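Local coordinates for N-terminal acetyltransferase-like protein (Chaetomium thermophilum, PDB 5NNP), which probably serves as the TPR-repeat auxiliary subunit of a NatA-type N-terminal acetyltransferase, a largely helical scaffold for the catalytic partner, at residues A190-N195 and Q536-V541; T413-F418 and A428-Y433; A678-Y683 and L710-K715. All blocks are in the same frame, centred on the assembly; numbering follows the deposited sequence.

Contact 1: residues A190-N195 and Q536-V541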
loop_
_atom_site.group_PDB
_atom_site.type_symbol
_atom_site.label_atom_id
_atom_site.label_comp_id
_atom_site.label_asym_id
_atom_site.label_seq_id
_atom_site.Cartn_x
_atom_site.Cartn_y
_atom_site.Cartn_z
ATOM N N ALA A 190 -13.569 -2.426 -20.536
ATOM C CA ALA A 190 -14.465 -3.557 -20.364
ATOM C C ALA A 190 -13.952 -4.785 -21.107
ATOM O O ALA A 190 -14.102 -5.902 -20.623
ATOM C CB ALA A 190 -15.867 -3.212 -20.822
ATOM N N LEU A 191 -13.354 -4.580 -22.281
ATOM C CA LEU A 191 -12.762 -5.684 -23.036
ATOM C C LEU A 191 -11.573 -6.299 -22.281
ATOM O O LEU A 191 -11.458 -7.523 -22.179
ATOM C CB LEU A 191 -12.324 -5.215 -24.413
ATOM C CG LEU A 191 -13.439 -4.892 -25.414
ATOM C CD1 LEU A 191 -12.904 -4.060 -26.557
ATOM C CD2 LEU A 191 -14.106 -6.159 -25.948
ATOM N N LEU A 192 -10.704 -5.463 -21.719
ATOM C CA LEU A 192 -9.552 -6.006 -21.028
ATOM C C LEU A 192 -9.966 -6.741 -19.749
ATOM O O LEU A 192 -9.412 -7.790 -19.413
ATOM C CB LEU A 192 -8.554 -4.901 -20.713
ATOM C CG LEU A 192 -7.853 -4.236 -21.906
ATOM C CD1 LEU A 192 -6.947 -3.102 -21.418
ATOM C CD2 LEU A 192 -7.051 -5.237 -22.751
ATOM N N TYR A 193 -10.945 -6.198 -19.042
ATOM C CA TYR A 193 -11.431 -6.842 -17.822
ATOM C C TYR A 193 -11.935 -8.262 -18.108
ATOM O O TYR A 193 -11.530 -9.221 -17.430
ATOM C CB TYR A 193 -12.526 -5.993 -17.166
ATOM C CG TYR A 193 -13.132 -6.603 -15.916
ATOM C CD1 TYR A 193 -12.335 -7.027 -14.865
ATOM C CD2 TYR A 193 -14.514 -6.734 -15.783
ATOM C CE1 TYR A 193 -12.894 -7.588 -13.715
ATOM C CE2 TYR A 193 -15.082 -7.283 -14.639
ATOM C CZ TYR A 193 -14.270 -7.710 -13.611
ATOM O OH TYR A 193 -14.844 -8.257 -12.483
ATOM N N LYS A 194 -12.789 -8.398 -19.125
ATOM C CA LYS A 194 -13.246 -9.711 -19.596
ATOM C C LYS A 194 -12.064 -10.605 -19.974
ATOM O O LYS A 194 -12.052 -11.795 -19.643
ATOM C CB LYS A 194 -14.197 -9.571 -20.792
ATOM C CG LYS A 194 -14.595 -10.928 -21.463
ATOM C CD LYS A 194 -15.439 -10.734 -22.745
ATOM C CE LYS A 194 -15.847 -12.035 -23.374
ATOM N NZ LYS A 194 -16.571 -11.864 -24.688
ATOM N N ASN A 195 -11.074 -10.043 -20.668
ATOM C CA ASN A 195 -9.890 -10.820 -21.023
ATOM C C ASN A 195 -9.191 -11.375 -19.776
ATOM O O ASN A 195 -8.849 -12.554 -19.739
ATOM C CB ASN A 195 -8.894 -10.002 -21.858
ATOM C CG ASN A 195 -7.772 -10.874 -22.453
ATOM O OD1 ASN A 195 -6.712 -11.043 -21.842
ATOM N ND2 ASN A 195 -8.019 -11.448 -23.647
ATOM N N GLN A 536 -12.604 1.994 -15.010
ATOM C CA GLN A 536 -11.286 1.392 -14.865
ATOM C C GLN A 536 -11.323 0.180 -13.941
ATOM O O GLN A 536 -10.867 0.234 -12.806
ATOM C CB GLN A 536 -10.304 2.422 -14.329
ATOM C CG GLN A 536 -10.131 3.632 -15.230
ATOM C CD GLN A 536 -9.141 3.410 -16.378
ATOM O OE1 GLN A 536 -8.656 2.300 -16.611
ATOM N NE2 GLN A 536 -8.826 4.485 -17.083
ATOM N N ILE A 537 -11.838 -0.925 -14.459
ATOM C CA ILE A 537 -12.282 -2.020 -13.633
ATOM C C ILE A 537 -11.180 -2.911 -13.067
ATOM O O ILE A 537 -11.261 -3.330 -11.919
ATOM C CB ILE A 537 -13.273 -2.892 -14.420
ATOM C CG1 ILE A 537 -14.307 -1.984 -15.101
ATOM C CG2 ILE A 537 -13.925 -3.891 -13.497
ATOM C CD1 ILE A 537 -15.083 -1.116 -14.136
ATOM N N ARG A 538 -10.180 -3.237 -13.871
ATOM C CA ARG A 538 -9.063 -4.027 -13.372
ATOM C C ARG A 538 -8.377 -3.355 -12.159
ATOM O O ARG A 538 -8.013 -4.036 -11.198
ATOM C CB ARG A 538 -8.060 -4.291 -14.500
ATOM C CG ARG A 538 -8.583 -5.243 -15.572
ATOM C CD ARG A 538 -7.716 -5.207 -16.817
ATOM N NE ARG A 538 -7.637 -3.854 -17.353
ATOM C CZ ARG A 538 -6.510 -3.269 -17.735
ATOM N NH1 ARG A 538 -5.374 -3.935 -17.660
ATOM N NH2 ARG A 538 -6.524 -2.028 -18.207
ATOM N N ALA A 539 -8.241 -2.030 -12.172
ATOM C CA ALA A 539 -7.606 -1.359 -11.045
ATOM C C ALA A 539 -8.463 -1.529 -9.807
ATOM O O ALA A 539 -7.943 -1.789 -8.713
ATOM C CB ALA A 539 -7.353 0.136 -11.333
ATOM N N TYR A 540 -9.775 -1.383 -9.982
ATOM C CA TYR A 540 -10.694 -1.574 -8.871
ATOM C C TYR A 540 -10.519 -2.966 -8.229
ATOM O O TYR A 540 -10.426 -3.086 -7.001
ATOM C CB TYR A 540 -12.147 -1.388 -9.311
ATOM C CG TYR A 540 -13.123 -1.768 -8.224
ATOM C CD1 TYR A 540 -13.442 -0.878 -7.210
ATOM C CD2 TYR A 540 -13.705 -3.033 -8.195
ATOM C CE1 TYR A 540 -14.323 -1.227 -6.213
ATOM C CE2 TYR A 540 -14.579 -3.393 -7.202
ATOM C CZ TYR A 540 -14.890 -2.489 -6.204
ATOM O OH TYR A 540 -15.766 -2.851 -5.194
ATOM N N VAL A 541 -10.469 -4.006 -9.059
ATOM C CA VAL A 541 -10.351 -5.355 -8.544
ATOM C C VAL A 541 -8.973 -5.556 -7.919
ATOM O O VAL A 541 -8.841 -6.328 -6.981
ATOM C CB VAL A 541 -10.592 -6.430 -9.628
ATOM C CG1 VAL A 541 -10.257 -7.807 -9.066
ATOM C CG2 VAL A 541 -12.029 -6.407 -10.099
#
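The ring of Y193 takes a methyl group squarely over one face: I537 CG2 stands 3.5 Å from the ring centroid and only 3° off the normal, a CH-pi contact whose evidence is the near-equal distance of CG2 from all six ring carbons. At the edge of the same ring, close to its plane, lies R538 CG, 4.2 Å from Y193 CD1. V541 CG2 comes in obliquely, 3.9 Å from Y193 CE1. The second flat group, the R538 guanidinium, has L192 CD1 over one face, 3.4 Å above its plane and displaced toward the NH2 corner, while L192 CB lies 3.6 Å from R538 NE.

Two torsions set these positions. With CG of Y193 anti to the backbone N (chi1 178°), the ring projects toward I537 and V541; the bend of R538 at chi3 folds its guanidinium back against L192. No hydrogen bond joins the segments. The polar ends find partners outside them: Y193 OH bonds H157 ND1, and R538 NH2 forms salt bridges with D220 and E189, which would hold the cation against the leucine methyl. A leucine in place of Y193 would probably leave H157 without its hydroxyl partner and I537 CG2 without a flat face to rest on.

The short helical axes approach to 9.8 Å at 47°, and I537 also packs on T150 and I154 of helix 146-159. Next to it, Q536, the N-cap of helix 537-547, hydrogen-bonds the chain of another protein. Oblique packing between segments 341 residues apart is consistent with a TPR-like alpha-alpha superhelix whose later turns come back against its earlier ones.

Contact 2: residues T413-F418 and A428-Y433. With PO4 (phosphate ion), chain U.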
loop_
_atom_site.group_PDB
_atom_site.type_symbol
_atom_site.label_atom_id
_atom_site.label_comp_id
_atom_site.label_asym_id
_atom_site.label_seq_id
_atom_site.Cartn_x
_atom_site.Cartn_y
_atom_site.Cartn_z
ATOM N N THR A 413 26.625 9.433 5.723
ATOM C CA THR A 413 27.281 8.141 5.847
ATOM C C THR A 413 28.146 8.087 7.106
ATOM O O THR A 413 28.203 7.061 7.794
ATOM C CB THR A 413 28.144 7.835 4.609
ATOM O OG1 THR A 413 27.292 7.441 3.529
ATOM C CG2 THR A 413 29.115 6.699 4.892
ATOM N N LYS A 414 28.817 9.196 7.402
ATOM C CA LYS A 414 29.663 9.278 8.579
ATOM C C LYS A 414 28.884 8.982 9.852
ATOM O O LYS A 414 29.297 8.156 10.675
ATOM C CB LYS A 414 30.295 10.655 8.678
ATOM C CG LYS A 414 31.317 10.753 9.778
ATOM C CD LYS A 414 32.079 12.026 9.674
ATOM C CE LYS A 414 32.160 12.686 11.014
ATOM N NZ LYS A 414 33.240 13.696 10.984
ATOM N N ALA A 415 27.761 9.679 10.008
ATOM C CA ALA A 415 26.833 9.432 11.107
ATOM C C ALA A 415 26.434 7.959 11.212
ATOM O O ALA A 415 26.278 7.430 12.313
ATOM C CB ALA A 415 25.571 10.313 10.947
ATOM N N ARG A 416 26.254 7.307 10.072
ATOM C CA ARG A 416 25.782 5.926 10.051
ATOM C C ARG A 416 26.863 4.984 10.569
ATOM O O ARG A 416 26.570 3.947 11.165
ATOM C CB ARG A 416 25.349 5.524 8.638
ATOM C CG ARG A 416 24.770 4.126 8.536
ATOM C CD ARG A 416 24.286 3.821 7.122
ATOM N NE ARG A 416 23.057 4.539 6.785
ATOM C CZ ARG A 416 23.004 5.648 6.049
ATOM N NH1 ARG A 416 24.117 6.183 5.557
ATOM N NH2 ARG A 416 21.831 6.222 5.797
ATOM N N ILE A 417 28.118 5.365 10.355
ATOM C CA ILE A 417 29.248 4.597 10.856
ATOM C C ILE A 417 29.286 4.691 12.379
ATOM O O ILE A 417 29.469 3.681 13.091
ATOM C CB ILE A 417 30.567 5.095 10.231
ATOM C CG1 ILE A 417 30.484 4.964 8.707
ATOM C CG2 ILE A 417 31.760 4.323 10.759
ATOM C CD1 ILE A 417 31.722 5.407 7.968
ATOM N N PHE A 418 29.084 5.907 12.880
ATOM C CA PHE A 418 28.980 6.117 14.321
ATOM C C PHE A 418 27.874 5.256 14.892
ATOM O O PHE A 418 28.087 4.538 15.866
ATOM C CB PHE A 418 28.719 7.582 14.645
ATOM C CG PHE A 418 29.898 8.464 14.404
ATOM C CD1 PHE A 418 31.184 7.955 14.506
ATOM C CD2 PHE A 418 29.729 9.799 14.073
ATOM C CE1 PHE A 418 32.281 8.762 14.291
ATOM C CE2 PHE A 418 30.817 10.610 13.849
ATOM C CZ PHE A 418 32.099 10.093 13.959
ATOM N N ALA A 428 23.600 11.150 16.100
ATOM C CA ALA A 428 22.542 12.148 15.955
ATOM C C ALA A 428 23.134 13.550 15.761
ATOM O O ALA A 428 22.654 14.344 14.962
ATOM C CB ALA A 428 21.592 12.115 17.161
ATOM N N GLU A 429 24.194 13.855 16.484
ATOM C CA GLU A 429 24.855 15.142 16.299
ATOM C C GLU A 429 25.340 15.301 14.850
ATOM O O GLU A 429 25.165 16.358 14.249
ATOM C CB GLU A 429 26.012 15.292 17.281
ATOM C CG GLU A 429 26.663 16.671 17.247
ATOM C CD GLU A 429 27.836 16.813 18.219
ATOM O OE1 GLU A 429 28.256 15.794 18.810
ATOM O OE2 GLU A 429 28.332 17.949 18.389
ATOM N N THR A 430 25.919 14.241 14.285
ATOM C CA THR A 430 26.473 14.298 12.933
ATOM C C THR A 430 25.397 14.322 11.845
ATOM O O THR A 430 25.525 15.028 10.841
ATOM C CB THR A 430 27.428 13.120 12.687
ATOM O OG1 THR A 430 28.589 13.287 13.507
ATOM C CG2 THR A 430 27.868 13.064 11.237
ATOM N N MET A 431 24.325 13.566 12.039
ATOM C CA MET A 431 23.252 13.557 11.058
ATOM C C MET A 431 22.577 14.904 11.037
ATOM O O MET A 431 22.172 15.382 9.986
ATOM C CB MET A 431 22.224 12.477 11.357
ATOM C CG MET A 431 21.279 12.213 10.194
ATOM S SD MET A 431 22.090 11.472 8.760
ATOM C CE MET A 431 22.313 9.782 9.304
ATOM N N ASP A 432 22.449 15.521 12.204
ATOM C CA ASP A 432 21.824 16.830 12.274
ATOM C C ASP A 432 22.711 17.848 11.582
ATOM O O ASP A 432 22.209 18.743 10.912
ATOM C CB ASP A 432 21.562 17.254 13.716
ATOM C CG ASP A 432 20.729 18.521 13.803
ATOM O OD1 ASP A 432 19.497 18.440 13.594
ATOM O OD2 ASP A 432 21.300 19.601 14.074
ATOM N N TYR A 433 24.027 17.715 11.730
ATOM C CA TYR A 433 24.919 18.614 11.013
ATOM C C TYR A 433 24.688 18.444 9.513
ATOM O O TYR A 433 24.574 19.428 8.786
ATOM C CB TYR A 433 26.393 18.366 11.376
ATOM C CG TYR A 433 27.361 19.215 10.587
ATOM C CD1 TYR A 433 27.542 20.555 10.886
ATOM C CD2 TYR A 433 28.068 18.687 9.523
ATOM C CE1 TYR A 433 28.413 21.351 10.160
ATOM C CE2 TYR A 433 28.948 19.471 8.788
ATOM C CZ TYR A 433 29.114 20.800 9.114
ATOM O OH TYR A 433 29.988 21.574 8.374
HETATM P P PO4 U . 19.637 4.304 8.384
HETATM O O1 PO4 U . 20.671 5.009 9.226
HETATM O O2 PO4 U . 19.697 2.825 8.700
HETATM O O3 PO4 U . 18.250 4.820 8.701
HETATM O O4 PO4 U . 19.939 4.556 6.926
#
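A415 and T430 meet at the centre of an antiparallel helical hairpin, the basic unit of the TPR-like fold. The local axes of helices 408-421 and 424-436 run 8.1 Å apart at 171°, and the alanine permits this approach: the CA atoms of A415 and T430 are separated by only 5.2 Å.

The tight part is built round the A415 methyl. With T430 OG1 anti to the carbonyl carbon (chi1 -68°), CG2 is left anti to the backbone nitrogen and reaches A415 CB at 3.6 Å. From another side comes M431 CE, 3.7 Å from A415 CB, brought there by bends at chi2 and chi3 that fold the thioether chain toward the neighbouring helix. Farther along, T430 OG1 sits in the plane of the F418 ring, at its edge and 3.5 Å from F418 CE2. No hydrogen bond crosses the segments here; the T430 hydroxyl is hydrogen-bonded to the K426 carbonyl instead, and K426 also makes a cation-pi contact with F418.

Toward the partly exposed margins the fit loosens. K414 CB is 4.3 Å from T430 CG2, and the lysine sends its ammonium to E398 in a salt bridge. On the M431 flank, R416 makes no close contact with 428-433; it lies against K447 and Y451 of helix 442-454. Its guanidinium meets a phosphate ion, probably from the crystallisation liquor and also held by K450, edge-on: a single oxygen, O4, receives bonds from both R416 NE and R416 NH2, the latter 2.8 Å long with an N-H...O angle of 157°.

Contact 3: residues A678-Y683 and L710-K715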
loop_
_atom_site.group_PDB
_atom_site.type_symbol
_atom_site.label_atom_id
_atom_site.label_comp_id
_atom_site.label_asym_id
_atom_site.label_seq_id
_atom_site.Cartn_x
_atom_site.Cartn_y
_atom_site.Cartn_z
ATOM N N ALA A 678 4.877 -14.139 20.382
ATOM C CA ALA A 678 4.175 -13.147 21.193
ATOM C C ALA A 678 2.760 -13.606 21.518
ATOM O O ALA A 678 2.270 -13.384 22.630
ATOM C CB ALA A 678 4.142 -11.797 20.491
ATOM N N GLY A 679 2.109 -14.239 20.547
ATOM C CA GLY A 679 0.806 -14.827 20.774
ATOM C C GLY A 679 0.846 -15.862 21.892
ATOM O O GLY A 679 -0.023 -15.889 22.773
ATOM N N PHE A 680 1.861 -16.719 21.864
ATOM C CA PHE A 680 1.987 -17.743 22.885
ATOM C C PHE A 680 2.032 -17.127 24.287
ATOM O O PHE A 680 1.288 -17.537 25.184
ATOM C CB PHE A 680 3.231 -18.588 22.648
ATOM C CG PHE A 680 3.404 -19.683 23.657
ATOM C CD1 PHE A 680 4.022 -19.429 24.870
ATOM C CD2 PHE A 680 2.932 -20.958 23.405
ATOM C CE1 PHE A 680 4.173 -20.424 25.810
ATOM C CE2 PHE A 680 3.085 -21.956 24.339
ATOM C CZ PHE A 680 3.706 -21.689 25.544
ATOM N N GLU A 681 2.894 -16.130 24.458
ATOM C CA GLU A 681 3.012 -15.421 25.729
ATOM C C GLU A 681 1.682 -14.825 26.214
ATOM O O GLU A 681 1.381 -14.877 27.410
ATOM C CB GLU A 681 4.064 -14.316 25.613
ATOM C CG GLU A 681 5.421 -14.818 25.184
ATOM C CD GLU A 681 6.012 -15.797 26.165
ATOM O OE1 GLU A 681 5.574 -15.806 27.334
ATOM O OE2 GLU A 681 6.916 -16.559 25.766
ATOM N N VAL A 682 0.893 -14.268 25.292
ATOM C CA VAL A 682 -0.422 -13.703 25.622
ATOM C C VAL A 682 -1.440 -14.752 26.065
ATOM O O VAL A 682 -2.155 -14.542 27.049
ATOM C CB VAL A 682 -1.032 -12.940 24.434
ATOM C CG1 VAL A 682 -2.510 -12.630 24.690
ATOM C CG2 VAL A 682 -0.245 -11.666 24.148
ATOM N N TYR A 683 -1.498 -15.880 25.359
ATOM C CA TYR A 683 -2.501 -16.910 25.651
ATOM C C TYR A 683 -2.246 -17.757 26.905
ATOM O O TYR A 683 -3.204 -18.152 27.576
ATOM C CB TYR A 683 -2.661 -17.838 24.451
ATOM C CG TYR A 683 -3.375 -17.186 23.293
ATOM C CD1 TYR A 683 -4.546 -16.473 23.490
ATOM C CD2 TYR A 683 -2.872 -17.272 22.005
ATOM C CE1 TYR A 683 -5.204 -15.876 22.436
ATOM C CE2 TYR A 683 -3.520 -16.679 20.948
ATOM C CZ TYR A 683 -4.686 -15.981 21.169
ATOM O OH TYR A 683 -5.337 -15.388 20.117
ATOM N N LEU A 710 11.476 -23.402 21.739
ATOM C CA LEU A 710 11.927 -24.521 22.560
ATOM C C LEU A 710 11.620 -24.252 24.023
ATOM O O LEU A 710 11.161 -25.135 24.757
ATOM C CB LEU A 710 13.421 -24.759 22.367
ATOM C CG LEU A 710 13.794 -25.285 20.984
ATOM C CD1 LEU A 710 15.304 -25.466 20.858
ATOM C CD2 LEU A 710 13.046 -26.592 20.704
ATOM N N GLU A 711 11.875 -23.013 24.429
ATOM C CA GLU A 711 11.586 -22.545 25.777
ATOM C C GLU A 711 10.086 -22.581 26.087
ATOM O O GLU A 711 9.664 -23.128 27.110
ATOM C CB GLU A 711 12.126 -21.129 25.954
ATOM C CG GLU A 711 12.191 -20.658 27.385
ATOM C CD GLU A 711 12.598 -19.209 27.484
ATOM O OE1 GLU A 711 11.895 -18.349 26.893
ATOM O OE2 GLU A 711 13.629 -18.935 28.142
ATOM N N GLN A 712 9.290 -22.002 25.196
ATOM C CA GLN A 712 7.841 -21.997 25.354
ATOM C C GLN A 712 7.262 -23.413 25.303
ATOM O O GLN A 712 6.294 -23.713 25.999
ATOM C CB GLN A 712 7.189 -21.113 24.283
ATOM C CG GLN A 712 7.511 -19.622 24.428
ATOM C CD GLN A 712 7.052 -18.800 23.233
ATOM O OE1 GLN A 712 6.914 -19.324 22.130
ATOM N NE2 GLN A 712 6.816 -17.503 23.446
ATOM N N ALA A 713 7.856 -24.284 24.489
ATOM C CA ALA A 713 7.428 -25.681 24.418
ATOM C C ALA A 713 7.593 -26.360 25.779
ATOM O O ALA A 713 6.694 -27.051 26.269
ATOM C CB ALA A 713 8.217 -26.429 23.348
ATOM N N ALA A 714 8.749 -26.139 26.393
ATOM C CA ALA A 714 9.025 -26.699 27.704
ATOM C C ALA A 714 8.177 -26.036 28.786
ATOM O O ALA A 714 7.756 -26.689 29.739
ATOM C CB ALA A 714 10.507 -26.563 28.030
ATOM N N LYS A 715 7.934 -24.738 28.644
ATOM C CA LYS A 715 7.162 -24.000 29.645
ATOM C C LYS A 715 5.698 -24.442 29.627
ATOM O O LYS A 715 5.036 -24.496 30.663
ATOM C CB LYS A 715 7.276 -22.485 29.404
ATOM C CG LYS A 715 6.734 -21.604 30.531
ATOM C CD LYS A 715 7.228 -20.156 30.391
ATOM C CE LYS A 715 6.835 -19.541 29.038
ATOM N NZ LYS A 715 7.364 -18.153 28.805
#
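F680 and Q712 are the closest backbone pair of two nearly parallel helical segments, whose local axes pass 11.1 Å apart at a crossing angle of 23°. That spacing is filled by side chains. F680, its CG anti to the backbone nitrogen, offers one ring face to Q712, whose CB lies 3.7 Å from the ring centroid in a CH-pi contact, while K715 CE stands at the ring edge.

Beyond CG the glutamine runs extended past the ring to E681. Q712 NE2 donates to E681 OE2 in a nearly straight bond (172°), modelled at 2.5 Å, a length doubtful at this resolution; OE2 is met on its anti side, 32° out of the carboxylate plane, whereas the acceptor lies in the plane of the amide. NE2 also bonds the I677 carbonyl, and the two acceptors together would orient the amide. K715 NZ forms a salt bridge with E681 OE1 at 3.3 Å, though the hydrogen bond within it is weak; R685 supplies OE1 with a second cation.

Helix 689-702 comes between these two in the chain, and its L696 packs on F680. Near-parallel alignment of alternate helices, here 673-685 and 707-723, is typical of stacked helical hairpins in an alpha-alpha superhelix.

The three contacts sample separate parts of one all-helical chain and share no helix. Contact 1 spans 341 residues, joining helix 185-200 to helix 537-547, and contact 2 is nested within that span, between the successive helices 408-421 and 424-436. Contact 3 follows both in sequence, linking alternate helices 673-685 and 707-723. Their centres are far apart: about 49 Å between contacts 1 and 2, about 47 Å between 1 and 3, about 40 Å between 2 and 3, and none touches another. Contact 1 lies across the chain's centre from the other two. Sequence-local pairing thus builds the superhelix, while contact 1 ties remote turns together, consistent with a scaffold curving around its partner proteins.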